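Local coordinates for Mgp-operon protein 3 (Mycoplasma pneumoniae, PDB 6RJ1) that probably serves in cell adhesion as the extracellular, sugar-binding part of a membrane-anchored adhesin that works together with the P1 protein, at residues Val890-Arg895 / Val918-Ala923. Residues are numbered along the deposited sequence; the frame is centred on the assembly and turned at random.
Sequences VITVSR and VQNGIA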
ATOM      1  N   VAL A 890      -8.271 -19.150 -10.518  1.00 69.68           N
ATOM      2  CA  VAL A 890      -9.428 -18.344 -10.121  1.00 68.83           C
ATOM      3  C   VAL A 890      -9.865 -18.671  -8.680  1.00 72.26           C
ATOM      4  O   VAL A 890     -10.052 -19.844  -8.329  1.00 71.85           O
ATOM      5  CB  VAL A 890     -10.611 -18.421 -11.136  1.00 72.44           C
ATOM      6  CG1 VAL A 890     -11.668 -17.360 -10.850  1.00 72.26           C
ATOM      7  CG2 VAL A 890     -10.125 -18.298 -12.577  1.00 72.21           C
ATOM      8  N   ILE A 891     -10.028 -17.621  -7.859  1.00 68.04           N
ATOM      9  CA  ILE A 891     -10.498 -17.728  -6.477  1.00 67.10           C
ATOM     10  C   ILE A 891     -11.934 -17.191  -6.376  1.00 73.87           C
ATOM     11  O   ILE A 891     -12.253 -16.163  -6.966  1.00 74.40           O
ATOM     12  CB  ILE A 891      -9.519 -17.045  -5.479  1.00 68.54           C
ATOM     13  CG1 ILE A 891      -8.290 -17.949  -5.221  1.00 67.97           C
ATOM     14  CG2 ILE A 891     -10.216 -16.642  -4.160  1.00 68.20           C
ATOM     15  CD1 ILE A 891      -7.104 -17.303  -4.480  1.00 71.30           C
ATOM     16  N   THR A 892     -12.792 -17.896  -5.645  1.00 71.78           N
ATOM     17  CA  THR A 892     -14.166 -17.478  -5.393  1.00 72.09           C
ATOM     18  C   THR A 892     -14.262 -16.994  -3.950  1.00 77.17           C
ATOM     19  O   THR A 892     -13.789 -17.677  -3.036  1.00 77.76           O
ATOM     20  CB  THR A 892     -15.148 -18.622  -5.697  1.00 78.08           C
ATOM     21  OG1 THR A 892     -15.098 -18.890  -7.090  1.00 79.64           O
ATOM     22  CG2 THR A 892     -16.588 -18.289  -5.311  1.00 74.60           C
ATOM     23  N   VAL A 893     -14.871 -15.820  -3.745  1.00 72.93           N
ATOM     24  CA  VAL A 893     -15.082 -15.289  -2.404  1.00 72.34           C
ATOM     25  C   VAL A 893     -16.589 -15.271  -2.103  1.00 76.77           C
ATOM     26  O   VAL A 893     -17.370 -14.732  -2.882  1.00 76.12           O
ATOM     27  CB  VAL A 893     -14.356 -13.950  -2.135  1.00 75.73           C
ATOM     28  CG1 VAL A 893     -14.656 -13.440  -0.731  1.00 75.66           C
ATOM     29  CG2 VAL A 893     -12.846 -14.100  -2.321  1.00 75.34           C
ATOM     30  N   SER A 894     -16.992 -15.908  -1.000  1.00 73.66           N
ATOM     31  CA  SER A 894     -18.391 -16.001  -0.593  1.00 73.36           C
ATOM     32  C   SER A 894     -18.591 -15.435   0.807  1.00 77.30           C
ATOM     33  O   SER A 894     -17.660 -15.429   1.603  1.00 76.03           O
ATOM     34  CB  SER A 894     -18.852 -17.456  -0.636  1.00 76.99           C
ATOM     35  OG  SER A 894     -17.939 -18.333   0.007  1.00 86.75           O
ATOM     36  N   ARG A 895     -19.811 -14.975   1.110  1.00 74.47           N
ATOM     37  CA  ARG A 895     -20.161 -14.442   2.426  1.00 73.97           C
ATOM     38  C   ARG A 895     -20.391 -15.580   3.418  1.00 81.45           C
ATOM     39  O   ARG A 895     -20.915 -16.631   3.043  1.00 80.97           O
ATOM     40  CB  ARG A 895     -21.437 -13.596   2.335  1.00 70.29           C
ATOM     41  CG  ARG A 895     -21.255 -12.219   1.745  1.00 72.58           C
ATOM     42  CD  ARG A 895     -22.583 -11.493   1.707  1.00 74.02           C
ATOM     43  NE  ARG A 895     -22.434 -10.084   1.335  1.00 80.92           N
ATOM     44  CZ  ARG A 895     -22.382  -9.632   0.086  1.00 83.24           C
ATOM     45  NH1 ARG A 895     -22.446 -10.474  -0.935  1.00 61.16           N
ATOM     46  NH2 ARG A 895     -22.249  -8.336  -0.152  1.00 72.43           N
ATOM     47  N   VAL A 918     -11.701 -19.399  -1.744  1.00 76.00           N
ATOM     48  CA  VAL A 918     -11.343 -20.750  -2.188  1.00 75.85           C
ATOM     49  C   VAL A 918     -10.996 -20.799  -3.675  1.00 81.38           C
ATOM     50  O   VAL A 918     -11.633 -20.121  -4.480  1.00 80.35           O
ATOM     51  CB  VAL A 918     -12.416 -21.835  -1.846  1.00 79.05           C
ATOM     52  CG1 VAL A 918     -12.312 -22.313  -0.409  1.00 78.35           C
ATOM     53  CG2 VAL A 918     -13.836 -21.374  -2.175  1.00 78.99           C
ATOM     54  N   GLN A 919     -10.011 -21.647  -4.033  1.00 79.08           N
ATOM     55  CA  GLN A 919      -9.615 -21.933  -5.412  1.00 78.48           C
ATOM     56  C   GLN A 919     -10.796 -22.750  -5.947  1.00 82.70           C
ATOM     57  O   GLN A 919     -11.075 -23.838  -5.443  1.00 82.02           O
ATOM     58  CB  GLN A 919      -8.310 -22.740  -5.427  1.00 79.32           C
ATOM     59  CG  GLN A 919      -7.121 -21.929  -5.893  1.00 92.81           C
ATOM     60  CD  GLN A 919      -6.484 -22.506  -7.137  1.00116.80           C
ATOM     61  OE1 GLN A 919      -5.284 -22.818  -7.146  1.00113.14           O
ATOM     62  NE2 GLN A 919      -7.266 -22.656  -8.220  1.00108.12           N
ATOM     63  N   ASN A 920     -11.557 -22.158  -6.875  1.00 79.81           N
ATOM     64  CA  ASN A 920     -12.825 -22.696  -7.364  1.00 79.57           C
ATOM     65  C   ASN A 920     -12.777 -23.869  -8.365  1.00 83.47           C
ATOM     66  O   ASN A 920     -13.828 -24.429  -8.651  1.00 83.43           O
ATOM     67  CB  ASN A 920     -13.668 -21.569  -7.958  1.00 79.09           C
ATOM     68  CG  ASN A 920     -13.061 -20.792  -9.107  1.00103.17           C
ATOM     69  OD1 ASN A 920     -12.291 -21.304  -9.931  1.00 98.93           O
ATOM     70  ND2 ASN A 920     -13.433 -19.530  -9.205  1.00 94.20           N
ATOM     71  N   GLY A 921     -11.613 -24.209  -8.906  1.00 79.70           N
ATOM     72  CA  GLY A 921     -11.516 -25.286  -9.889  1.00 79.07           C
ATOM     73  C   GLY A 921     -11.108 -24.833 -11.278  1.00 83.79           C
ATOM     74  O   GLY A 921     -10.745 -25.668 -12.113  1.00 84.12           O
ATOM     75  N   ILE A 922     -11.175 -23.510 -11.546  1.00 80.18           N
ATOM     76  CA  ILE A 922     -10.742 -22.954 -12.823  1.00 79.84           C
ATOM     77  C   ILE A 922      -9.268 -22.621 -12.644  1.00 84.96           C
ATOM     78  O   ILE A 922      -8.922 -21.620 -12.017  1.00 85.06           O
ATOM     79  CB  ILE A 922     -11.563 -21.734 -13.320  1.00 82.70           C
ATOM     80  CG1 ILE A 922     -13.079 -22.024 -13.365  1.00 82.83           C
ATOM     81  CG2 ILE A 922     -11.034 -21.283 -14.687  1.00 83.16           C
ATOM     82  CD1 ILE A 922     -13.994 -20.797 -13.652  1.00 87.01           C
ATOM     83  N   ALA A 923      -8.405 -23.512 -13.123  1.00 82.51           N
ATOM     84  CA  ALA A 923      -6.956 -23.371 -13.038  1.00 82.48           C
ATOM     85  C   ALA A 923      -6.285 -24.130 -14.164  1.00 87.63           C
ATOM     86  O   ALA A 923      -6.855 -25.086 -14.699  1.00 87.31           O
ATOM     87  CB  ALA A 923      -6.451 -23.875 -11.696  1.00 82.95           C
TER
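The side chain of N920 reaches across to V890 and T892 and carries the densest part of this antiparallel strand pairing. N920 ND2 donates to T892 OG1 at 2.8 Å, almost exactly within the amide plane and nearly straight at 164°, and the two side chains meet at about a right angle. The other end of the amide is held too: N920 OD1 accepts from I922 N at 3.0 Å, closing an Asx turn. With CG set between backbone N and carbonyl carbon (chi1 59°), one end of the N920 amide reaches T892 and the other the chain two residues on; the two bonds together fix its rotation. V890 CG1 comes up to the ND2 edge of the amide, while V890 CG2 lies alongside I922 CG2 at 3.8 Å. Backbone bonds frame this buried cluster: T892 and V918 exchange N-H and C=O, with T892 N to V918 O at 2.8 Å, and N920 N donates to V890 O at 3.1 Å. Past the corner at G921 the pairing slackens, and V890 N reaches I922 O through a weak, bent bond of 124°. The side chains of V918 and Q919, partly exposed, form the looser side; V918 CG2 merely approaches T892 O at 3.8 Å. On the face opposite T892 and V918, I891 and Q919 both touch V846 of a nearby loop. Strand 888-896 lies between strand 862-868, where I891 bonds to Y865 through the backbone, and strand 914-920, whose chain turns at G921 into strand 922-924; G961 O also bonds T892 OG1, and F963 of strand 962-965 pairs with N920, tying this corner to the next sheet.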